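Local coordinates for dual specificity protein phosphatase 14 (Homo sapiens, PDB 2WGP) that removes phosphate from tyrosine, serine and threonine residues of proteins, inactivating the MAP kinases ERK, JNK and p38 and damping T-cell receptor signalling through TAB1, at residues I60-F65 against L107-A112. Residues are numbered along the deposited sequence; the frame is centred on the assembly and turned at random. Where two conformers were deposited one is given.
Sequences IEIPNF and LVHCAA. With PO4 (phosphate ion), chain C.
The imidazole of His109 meets Ile62 obliquely, the methyl CG2 of Ile62 lying 4.3 Å from His109 CE1, while polar partners hold two corners of the ring's edge. At one, His109 ND1 donates an almost straight hydrogen bond (2.9 Å, 175°) to the backbone O of Cys110, an acceptor lying in the ring plane. At the other, a water lies in plane 2.9 Å from His109 NE2 and gives a weak bond to Asn64 OD1, a looser link between the segments; Asn57 also bonds that amide oxygen. The Cys110 O that accepts from His109 is also touched by Ile62 CD1 at 3.6 Å. With CG1 anti to the carbonyl carbon (chi1 -54°) and the chain extended beyond it, Ile62 lays CD1 along the start of the phosphate loop, against Ala111 CA, and turns CG2 to the imidazole. Glu61 folds in beside it: a bend at chi2 (-84°) brings OE2 to within 3.7 Å of Ala111 CB, and OE1 forms a salt bridge with Arg116. This is the base of the P-loop of a cysteine phosphatase, where strand 106-109 runs out into the HCxxxxxR signature. A phosphate ion, probably from the crystallisation liquor, occupies the cradle; its O2 accepts from Ala111 N and, at 3.0 Å, from Ala112 N, and the ion is also bound by Arg116 NE. Cys110, the phosphocysteine nucleophile, has SG 3.0 Å from phosphate O3. No direct hydrogen bond crosses between the segments: the Ile62 methyls pack on the ring, Cys110 O and Ala111, and the water adds a weak polar link, whereas the imidazole ties down the Cys110 carbonyl, consistent with His109 fixing the backbone beside the nucleophile and Glu61 orienting the phosphate-binding arginine from the second shell.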
# COMPACT_ATOMS: atom_id res chain seq x y z
N ILE A 60 9.60 9.57 -22.07
CA ILE A 60 10.89 9.87 -21.49
C ILE A 60 11.99 9.18 -22.32
O ILE A 60 13.04 9.77 -22.57
CB ILE A 60 10.89 9.48 -19.97
CG1 ILE A 60 12.23 9.80 -19.30
CG2 ILE A 60 10.51 8.01 -19.75
CD1 ILE A 60 12.11 9.84 -17.80
N GLU A 61 11.70 7.97 -22.78
CA GLU A 61 12.72 7.05 -23.25
C GLU A 61 13.12 7.13 -24.72
O GLU A 61 14.15 6.58 -25.10
CB GLU A 61 12.33 5.61 -22.86
CG GLU A 61 11.25 4.90 -23.72
CD GLU A 61 9.80 5.21 -23.31
OE1 GLU A 61 9.54 6.13 -22.50
OE2 GLU A 61 8.90 4.52 -23.85
N ILE A 62 12.30 7.80 -25.53
CA ILE A 62 12.62 8.05 -26.94
C ILE A 62 13.16 9.48 -27.11
O ILE A 62 12.46 10.45 -26.79
CB ILE A 62 11.39 7.88 -27.87
CG1 ILE A 62 10.75 6.51 -27.65
CG2 ILE A 62 11.77 8.12 -29.37
CD1 ILE A 62 9.58 6.19 -28.61
N PRO A 63 14.41 9.63 -27.59
CA PRO A 63 14.95 10.98 -27.88
C PRO A 63 14.32 11.61 -29.14
O PRO A 63 14.03 10.89 -30.09
CB PRO A 63 16.45 10.73 -28.11
CG PRO A 63 16.67 9.24 -27.86
CD PRO A 63 15.37 8.56 -27.89
N ASN A 64 14.13 12.92 -29.15
CA ASN A 64 13.61 13.61 -30.36
C ASN A 64 14.61 13.42 -31.47
O ASN A 64 15.82 13.60 -31.25
CB ASN A 64 13.42 15.11 -30.13
CG ASN A 64 12.35 15.42 -29.10
OD1 ASN A 64 11.41 14.65 -28.92
ND2 ASN A 64 12.47 16.57 -28.45
N PHE A 65 14.14 13.08 -32.66
CA PHE A 65 15.05 12.92 -33.79
C PHE A 65 15.61 14.27 -34.19
O PHE A 65 16.71 14.35 -34.71
CB PHE A 65 14.39 12.21 -34.98
CG PHE A 65 15.40 11.60 -35.92
CD1 PHE A 65 15.84 10.29 -35.74
CD2 PHE A 65 15.93 12.35 -36.98
CE1 PHE A 65 16.81 9.72 -36.60
CE2 PHE A 65 16.89 11.80 -37.84
CZ PHE A 65 17.32 10.48 -37.66
N LEU A 107 1.61 15.81 -34.46
CA LEU A 107 1.67 14.42 -34.12
C LEU A 107 1.98 14.27 -32.65
O LEU A 107 3.01 14.77 -32.16
CB LEU A 107 2.71 13.69 -34.94
CG LEU A 107 3.00 12.25 -34.50
CD1 LEU A 107 1.84 11.28 -34.85
CD2 LEU A 107 4.33 11.82 -35.15
N VAL A 108 1.09 13.61 -31.93
CA VAL A 108 1.37 13.23 -30.55
C VAL A 108 1.73 11.76 -30.60
O VAL A 108 0.88 10.92 -31.00
CB VAL A 108 0.19 13.46 -29.57
CG1 VAL A 108 0.63 13.07 -28.14
CG2 VAL A 108 -0.34 14.95 -29.64
N HIS A 109 2.98 11.45 -30.24
CA HIS A 109 3.46 10.06 -30.27
C HIS A 109 3.94 9.62 -28.90
O HIS A 109 4.33 10.45 -28.05
CB HIS A 109 4.53 9.81 -31.35
CG HIS A 109 5.94 10.18 -30.97
ND1 HIS A 109 6.74 9.37 -30.18
CD2 HIS A 109 6.70 11.24 -31.32
CE1 HIS A 109 7.92 9.95 -30.04
NE2 HIS A 109 7.92 11.09 -30.72
N CYS A 110 3.91 8.32 -28.69
CA CYS A 110 4.57 7.71 -27.53
C CYS A 110 5.44 6.58 -28.08
O CYS A 110 6.07 6.76 -29.13
CB CYS A 110 3.52 7.28 -26.50
SG CYS A 110 2.09 6.39 -27.13
N ALA A 111 5.48 5.42 -27.42
CA ALA A 111 6.25 4.27 -27.90
C ALA A 111 5.33 3.36 -28.72
O ALA A 111 5.51 3.20 -29.92
CB ALA A 111 6.87 3.48 -26.72
N ALA A 112 4.28 2.89 -28.07
CA ALA A 112 3.34 1.92 -28.64
C ALA A 112 2.13 2.54 -29.32
O ALA A 112 1.39 1.84 -30.00
CB ALA A 112 2.88 0.92 -27.52
P PO4 C . 2.65 3.72 -24.56
O1 PO4 C . 2.37 4.84 -23.61
O2 PO4 C . 3.99 3.72 -25.25
O3 PO4 C . 1.62 3.76 -25.69
O4 PO4 C . 2.47 2.37 -23.86
O HOH W 1 10.12 12.81 -31.60